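Local coordinates for Pli0006 protein (Listeria innocua, PDB 3OP9) that probably binds DNA through an N-terminal helix-turn-helix domain of the XRE family and so is thought to act as a transcriptional regulator, at residues Lys53-Arg56 and Leu57-Phe61; His62-Ile65 and Asp66-Val69; Lys24-Gln27 and Ile28-Leu32. One frame throughout, in Å; residues are numbered along the deposited sequence.

Contact 1: residues Lys53-Arg56 and Leu57-Phe61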
loop_
_atom_site.group_PDB
_atom_site.type_symbol
_atom_site.label_atom_id
_atom_site.label_comp_id
_atom_site.label_asym_id
_atom_site.label_seq_id
_atom_site.Cartn_x
_atom_site.Cartn_y
_atom_site.Cartn_z
ATOM N N LYS A 53 -5.916 -2.138 22.225
ATOM C CA LYS A 53 -6.520 -3.435 21.890
ATOM C C LYS A 53 -6.599 -3.700 20.373
ATOM O O LYS A 53 -6.398 -4.831 19.930
ATOM C CB LYS A 53 -7.873 -3.554 22.596
ATOM C CG LYS A 53 -7.668 -3.711 24.091
ATOM C CD LYS A 53 -8.945 -3.754 24.864
ATOM C CE LYS A 53 -8.648 -3.864 26.336
ATOM N NZ LYS A 53 -7.844 -2.715 26.815
ATOM N N LEU A 54 -6.849 -2.673 19.566
ATOM C CA LEU A 54 -6.799 -2.838 18.120
ATOM C C LEU A 54 -5.409 -3.206 17.668
ATOM O O LEU A 54 -5.261 -3.994 16.740
ATOM C CB LEU A 54 -7.201 -1.551 17.397
ATOM C CG LEU A 54 -8.686 -1.197 17.507
ATOM C CD1 LEU A 54 -8.948 0.233 17.073
ATOM C CD2 LEU A 54 -9.479 -2.192 16.686
ATOM N N ILE A 55 -4.385 -2.602 18.276
ATOM C CA ILE A 55 -2.998 -2.912 17.901
ATOM C C ILE A 55 -2.618 -4.343 18.272
ATOM O O ILE A 55 -1.935 -5.025 17.505
ATOM C CB ILE A 55 -1.996 -1.916 18.527
ATOM C CG1 ILE A 55 -2.063 -0.589 17.762
ATOM C CG2 ILE A 55 -0.552 -2.455 18.457
ATOM C CD1 ILE A 55 -1.459 0.560 18.519
ATOM N N ARG A 56 -3.066 -4.811 19.437
ATOM C CA ARG A 56 -2.784 -6.190 19.807
ATOM C C ARG A 56 -3.465 -7.133 18.821
ATOM O O ARG A 56 -2.872 -8.141 18.444
ATOM C CB ARG A 56 -3.254 -6.539 21.230
ATOM C CG ARG A 56 -2.489 -5.891 22.349
ATOM C CD ARG A 56 -2.961 -6.451 23.692
ATOM N NE ARG A 56 -2.186 -5.950 24.825
ATOM C CZ ARG A 56 -0.953 -6.348 25.124
ATOM N NH1 ARG A 56 -0.339 -7.247 24.367
ATOM N NH2 ARG A 56 -0.325 -5.838 26.179
ATOM N N LEU A 57 -4.700 -6.830 18.409
ATOM C CA LEU A 57 -5.384 -7.720 17.451
ATOM C C LEU A 57 -4.716 -7.674 16.071
ATOM O O LEU A 57 -4.530 -8.706 15.397
ATOM C CB LEU A 57 -6.863 -7.322 17.308
ATOM C CG LEU A 57 -7.726 -7.587 18.549
ATOM C CD1 LEU A 57 -9.048 -6.885 18.462
ATOM C CD2 LEU A 57 -7.901 -9.102 18.695
ATOM N N ALA A 58 -4.365 -6.479 15.623
ATOM C CA ALA A 58 -3.758 -6.362 14.282
ATOM C C ALA A 58 -2.432 -7.108 14.256
ATOM O O ALA A 58 -2.078 -7.744 13.263
ATOM C CB ALA A 58 -3.550 -4.893 13.920
ATOM N N THR A 59 -1.682 -7.021 15.359
ATOM C CA THR A 59 -0.386 -7.676 15.427
ATOM C C THR A 59 -0.602 -9.207 15.432
ATOM O O THR A 59 0.096 -9.946 14.743
ATOM C CB THR A 59 0.370 -7.214 16.696
ATOM O OG1 THR A 59 0.599 -5.801 16.607
ATOM C CG2 THR A 59 1.706 -7.937 16.836
ATOM N N TYR A 60 -1.578 -9.668 16.206
ATOM C CA TYR A 60 -1.818 -11.115 16.317
ATOM C C TYR A 60 -2.189 -11.722 14.949
ATOM O O TYR A 60 -1.660 -12.753 14.560
ATOM C CB TYR A 60 -2.917 -11.398 17.333
ATOM C CG TYR A 60 -3.153 -12.872 17.467
ATOM C CD1 TYR A 60 -2.316 -13.650 18.258
ATOM C CD2 TYR A 60 -4.166 -13.502 16.761
ATOM C CE1 TYR A 60 -2.502 -15.020 18.368
ATOM C CE2 TYR A 60 -4.356 -14.879 16.877
ATOM C CZ TYR A 60 -3.515 -15.617 17.685
ATOM O OH TYR A 60 -3.689 -16.978 17.812
ATOM N N PHE A 61 -3.070 -11.044 14.221
ATOM C CA PHE A 61 -3.620 -11.528 12.959
ATOM C C PHE A 61 -2.813 -11.049 11.766
ATOM O O PHE A 61 -3.152 -11.361 10.631
ATOM C CB PHE A 61 -5.076 -11.059 12.813
ATOM C CG PHE A 61 -6.010 -11.747 13.751
ATOM C CD1 PHE A 61 -6.255 -13.114 13.607
ATOM C CD2 PHE A 61 -6.647 -11.064 14.758
ATOM C CE1 PHE A 61 -7.122 -13.767 14.456
ATOM C CE2 PHE A 61 -7.518 -11.722 15.616
ATOM C CZ PHE A 61 -7.752 -13.082 15.462
#
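T59 and I55, one helical turn apart, show how a hydroxyl can be folded back onto the helix that carries it. In T59 a chi1 of -62° turns the hydroxyl away from its own carbonyl carbon and back toward the preceding turn, where OG1 donates to I55 O at 2.8 Å. T59 N gives the usual helical bond to the same oxygen, and the two donors come to it from opposite faces of the carbonyl plane. I55 O is thus gripped twice, while I55 CG2 stands 4.0 Å from T59 OG1 as the two side chains cross at a slant.

The packed side of the helix is the buried one, made by L54, L57 and A58. L57 lays its CG against K53 O at 3.4 Å, and the methyl of A58 rests on L54 O, with CB 3.4 Å away; these carbons cover carbonyls already bonded to L57 N and A58 N. R56, T59 and Y60 make up the exposed side. R56 runs extended from CG to NE and carries its guanidinium away from the following turn. Y60, its CG anti to the backbone N (chi1 -179°), touches the preceding turn through CB, 3.4 Å from R56 O, and its ring swings clear to meet F61, with Y60 CD2 3.6 Å above the centre of the F61 ring.

T59 OG1 is also hydrogen-bonded to Y71 of the second subunit. Within the chain, L57 reaches both helix 25-32 and helix 65-69, L54 packs on helix 65-69 and on F10 of helix 10-21, and F61 sets its ring edge-to-face with H21.

Contact 2: residues His62-Ile65 and Asp66-Val69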
loop_
_atom_site.group_PDB
_atom_site.type_symbol
_atom_site.label_atom_id
_atom_site.label_comp_id
_atom_site.label_asym_id
_atom_site.label_seq_id
_atom_site.Cartn_x
_atom_site.Cartn_y
_atom_site.Cartn_z
ATOM N N HIS A 62 -1.740 -10.301 12.018
ATOM C CA HIS A 62 -0.873 -9.788 10.940
ATOM C C HIS A 62 -1.637 -8.925 9.933
ATOM O O HIS A 62 -1.528 -9.139 8.726
ATOM C CB HIS A 62 -0.212 -10.931 10.168
ATOM C CG HIS A 62 0.579 -11.858 11.031
ATOM N ND1 HIS A 62 1.541 -11.414 11.910
ATOM C CD2 HIS A 62 0.551 -13.206 11.151
ATOM C CE1 HIS A 62 2.075 -12.448 12.537
ATOM N NE2 HIS A 62 1.488 -13.547 12.098
ATOM N N LEU A 63 -2.380 -7.945 10.433
ATOM C CA LEU A 63 -3.261 -7.117 9.609
ATOM C C LEU A 63 -2.878 -5.664 9.818
ATOM O O LEU A 63 -2.337 -5.323 10.865
ATOM C CB LEU A 63 -4.700 -7.287 10.093
ATOM C CG LEU A 63 -5.271 -8.710 9.976
ATOM C CD1 LEU A 63 -6.645 -8.751 10.623
ATOM C CD2 LEU A 63 -5.344 -9.085 8.529
ATOM N N SER A 64 -3.184 -4.802 8.854
ATOM C CA SER A 64 -3.113 -3.369 9.137
ATOM C C SER A 64 -4.289 -3.055 10.049
ATOM O O SER A 64 -5.280 -3.789 10.078
ATOM C CB SER A 64 -3.206 -2.551 7.849
ATOM O OG SER A 64 -4.482 -2.758 7.269
ATOM N N ILE A 65 -4.202 -1.960 10.800
ATOM C CA ILE A 65 -5.337 -1.561 11.607
ATOM C C ILE A 65 -6.478 -1.215 10.668
ATOM O O ILE A 65 -7.623 -1.494 10.966
ATOM C CB ILE A 65 -4.990 -0.353 12.501
ATOM C CG1 ILE A 65 -3.902 -0.757 13.493
ATOM C CG2 ILE A 65 -6.228 0.137 13.258
ATOM C CD1 ILE A 65 -3.407 0.411 14.328
ATOM N N ASP A 66 -6.152 -0.611 9.526
ATOM C CA ASP A 66 -7.189 -0.270 8.535
ATOM C C ASP A 66 -7.974 -1.497 8.055
ATOM O O ASP A 66 -9.189 -1.455 7.976
ATOM C CB ASP A 66 -6.566 0.489 7.360
ATOM C CG ASP A 66 -5.968 1.845 7.800
ATOM O OD1 ASP A 66 -4.845 1.856 8.333
ATOM O OD2 ASP A 66 -6.607 2.899 7.665
ATOM N N GLU A 67 -7.271 -2.576 7.714
ATOM C CA GLU A 67 -7.912 -3.833 7.326
ATOM C C GLU A 67 -8.768 -4.364 8.488
ATOM O O GLU A 67 -9.905 -4.808 8.290
ATOM C CB GLU A 67 -6.839 -4.893 6.971
ATOM C CG GLU A 67 -6.138 -4.652 5.637
ATOM C CD GLU A 67 -4.914 -5.558 5.405
ATOM O OE1 GLU A 67 -4.325 -6.073 6.396
ATOM O OE2 GLU A 67 -4.534 -5.727 4.223
ATOM N N LEU A 68 -8.192 -4.416 9.680
ATOM C CA LEU A 68 -8.929 -4.931 10.854
ATOM C C LEU A 68 -10.261 -4.220 11.112
ATOM O O LEU A 68 -11.283 -4.864 11.391
ATOM C CB LEU A 68 -8.048 -4.811 12.103
ATOM C CG LEU A 68 -8.656 -5.261 13.426
ATOM C CD1 LEU A 68 -9.094 -6.750 13.356
ATOM C CD2 LEU A 68 -7.653 -5.015 14.575
ATOM N N VAL A 69 -10.273 -2.893 11.025
ATOM C CA VAL A 69 -11.526 -2.196 11.226
ATOM C C VAL A 69 -12.342 -1.925 9.971
ATOM O O VAL A 69 -13.454 -1.455 10.107
ATOM C CB VAL A 69 -11.354 -0.878 12.001
ATOM C CG1 VAL A 69 -10.546 -1.113 13.242
ATOM C CG2 VAL A 69 -10.738 0.211 11.105
#
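S64 and E67 exchange bonds between side chain and backbone at the start of helix 65-69. In one direction E67 N donates to S64 OG at 2.8 Å; in the other, S64 N donates to E67 OE1 at 3.0 Å, nearly straight (166°) but from above the carboxylate plane. The serine hydroxyl sits in the crowded position between its backbone N and carbonyl carbon (chi1 64°), which brings OG within bonding distance of E67 N, and it also lies 3.0 Å from E67 CG. Two backbone-to-backbone bonds, L68 N to S64 O and V69 N to I65 O, complete the turn.

Apolar contacts are fewer. L63 CD1 meets L68 CD1 at 4.2 Å, the two side chains crossing at about a right angle, and I65 CG2 and V69 CG1 make a looser touch at 4.5 Å. L68 also packs on L54, L57 and F10. Of a different kind is the approach of L63 CD2 to E67 OE1, 3.8 Å, which sets carbon beside the carboxylate.

Between subunits, hydrogen bonds run both ways: D66 OD2 accepts from I65 N of the second subunit, and I65 N donates to D66 of that subunit. H62, with its positive phi, closes helix 51-61 in a Schellman motif and, with L63 between, S64 and E67 open the next helix with a capping box: a tight connection between two helices of the helix-turn-helix domain.

Contact 3: residues Lys24-Gln27 and Ile28-Leu32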
loop_
_atom_site.group_PDB
_atom_site.type_symbol
_atom_site.label_atom_id
_atom_site.label_comp_id
_atom_site.label_asym_id
_atom_site.label_seq_id
_atom_site.Cartn_x
_atom_site.Cartn_y
_atom_site.Cartn_z
ATOM N N LYS A 24 -12.224 -19.230 20.198
ATOM C CA LYS A 24 -13.311 -19.068 21.140
ATOM C C LYS A 24 -13.130 -17.694 21.752
ATOM O O LYS A 24 -12.005 -17.218 21.862
ATOM C CB LYS A 24 -13.230 -20.132 22.231
ATOM C CG LYS A 24 -13.128 -21.557 21.714
ATOM C CD LYS A 24 -14.489 -22.227 21.645
ATOM C CE LYS A 24 -14.373 -23.728 21.847
ATOM N NZ LYS A 24 -15.602 -24.299 22.458
ATOM N N ASN A 25 -14.225 -17.067 22.155
ATOM C CA ASN A 25 -14.157 -15.736 22.755
ATOM C C ASN A 25 -13.171 -15.652 23.922
ATOM O O ASN A 25 -12.492 -14.640 24.072
ATOM C CB ASN A 25 -15.537 -15.273 23.226
ATOM C CG ASN A 25 -16.451 -14.920 22.086
ATOM O OD1 ASN A 25 -16.030 -14.861 20.933
ATOM N ND2 ASN A 25 -17.701 -14.658 22.398
ATOM N N HIS A 26 -13.099 -16.683 24.754
ATOM C CA HIS A 26 -12.216 -16.624 25.928
ATOM C C HIS A 26 -10.725 -16.596 25.535
ATOM O O HIS A 26 -9.908 -16.046 26.275
ATOM C CB HIS A 26 -12.492 -17.767 26.929
ATOM C CG HIS A 26 -11.899 -19.084 26.530
ATOM N ND1 HIS A 26 -12.645 -20.099 25.965
ATOM C CD2 HIS A 26 -10.631 -19.552 26.609
ATOM C CE1 HIS A 26 -11.860 -21.128 25.703
ATOM N NE2 HIS A 26 -10.631 -20.820 26.080
ATOM N N GLN A 27 -10.386 -17.170 24.380
ATOM C CA GLN A 27 -9.020 -17.128 23.856
ATOM C C GLN A 27 -8.653 -15.708 23.417
ATOM O O GLN A 27 -7.547 -15.213 23.689
ATOM C CB GLN A 27 -8.876 -18.091 22.680
ATOM C CG GLN A 27 -9.018 -19.556 23.107
ATOM C CD GLN A 27 -8.903 -20.529 21.955
ATOM O OE1 GLN A 27 -9.659 -20.456 20.998
ATOM N NE2 GLN A 27 -7.952 -21.464 22.051
ATOM N N ILE A 28 -9.584 -15.040 22.749
ATOM C CA ILE A 28 -9.357 -13.654 22.380
ATOM C C ILE A 28 -9.310 -12.803 23.644
ATOM O O ILE A 28 -8.503 -11.872 23.731
ATOM C CB ILE A 28 -10.438 -13.152 21.408
ATOM C CG1 ILE A 28 -10.346 -13.953 20.104
ATOM C CG2 ILE A 28 -10.303 -11.647 21.157
ATOM C CD1 ILE A 28 -11.583 -13.843 19.213
ATOM N N ALA A 29 -10.161 -13.123 24.625
ATOM C CA ALA A 29 -10.204 -12.340 25.860
ATOM C C ALA A 29 -8.849 -12.432 26.544
ATOM O O ALA A 29 -8.328 -11.441 27.064
ATOM C CB ALA A 29 -11.310 -12.846 26.804
ATOM N N GLU A 30 -8.283 -13.634 26.536
ATOM C CA GLU A 30 -6.991 -13.867 27.181
ATOM C C GLU A 30 -5.930 -13.036 26.471
ATOM O O GLU A 30 -5.084 -12.445 27.121
ATOM C CB GLU A 30 -6.630 -15.362 27.183
ATOM C CG GLU A 30 -7.132 -16.121 28.421
ATOM C CD GLU A 30 -7.834 -17.450 28.101
ATOM O OE1 GLU A 30 -7.294 -18.252 27.303
ATOM O OE2 GLU A 30 -8.931 -17.694 28.657
ATOM N N LEU A 31 -5.991 -12.976 25.139
ATOM C CA LEU A 31 -5.038 -12.198 24.341
ATOM C C LEU A 31 -5.074 -10.707 24.695
ATOM O O LEU A 31 -4.049 -10.030 24.729
ATOM C CB LEU A 31 -5.363 -12.354 22.851
ATOM C CG LEU A 31 -4.517 -11.560 21.856
ATOM C CD1 LEU A 31 -3.121 -12.166 21.692
ATOM C CD2 LEU A 31 -5.218 -11.490 20.512
ATOM N N LEU A 32 -6.265 -10.194 24.947
ATOM C CA LEU A 32 -6.422 -8.768 25.191
ATOM C C LEU A 32 -6.492 -8.430 26.669
ATOM O O LEU A 32 -6.588 -7.268 27.019
ATOM C CB LEU A 32 -7.673 -8.249 24.521
ATOM C CG LEU A 32 -7.755 -8.466 23.017
ATOM C CD1 LEU A 32 -9.098 -7.984 22.550
ATOM C CD2 LEU A 32 -6.620 -7.748 22.313
#
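A29 N bonds to N25 O at 2.8 Å and E30 N to H26 O at 2.9 Å, so the residues from N25 onward form the first turns of helix 25-32, with K24 at the N-cap. The bonds are not uniform. I28 N reaches K24 O only weakly, at 3.4 Å, whereas L31 N to Q27 O is an ordinary helical bond like the two before it.

Among the side chains, H26 and E30 lie side by side and point the same way, with ring and carboxylate planes 40° apart. The histidine CG stands between the backbone N and the carbonyl carbon (chi1 79°), an uncommon place in a helix, and this sets the CD2 edge of the ring beside the E30 carboxylate. The carboxylate lies at that edge, near the ring plane: E30 OE2 comes within 3.2 Å of H26 CD2. The glutamate chain is bent at chi2, which folds its end back over the turn until OE2 is only 3.1 Å from H26 O.

At the start of the helix, Q27, extended beyond CG, reaches back to the cap, where OE1 accepts from K24 N at 3.0 Å on a lone pair in the carbonyl plane. I28 and A29 are buried, I28 packing on M43; N25 OD1 is held by K18, and L31 and L32 pack on helix 51-61.

Chemically, the H26-E30 pair sets carbon against oxygen, with the two acceptors E30 OE2 and H26 O close together. A protonated imidazole would probably be drawn to the carboxylate and offset that closeness, but with H26 NE2 4.4 Å from E30 OE1 the charged atoms are not in contact.

Followed from the N terminus, the three contacts come in series: contact 3 on helix 25-32, contact 1 on helix 51-61, then contact 2 where the chain turns into helix 65-69. Each joins residues no more than about a turn apart, so none encloses another, none cross, and none closes a long loop. Contact 1 is the middle member. R56 CB meets L32 CD2 of contact 3 at 3.7 Å, and A58 O probably accepts L63 N of contact 2 at 2.9 Å. Contacts 2 and 3 do not touch, their nearest atoms being about 8 Å apart. Helix 51-61 therefore joins helix 25-32 to helix 65-69, and contacts 1 and 2 both meet the second subunit.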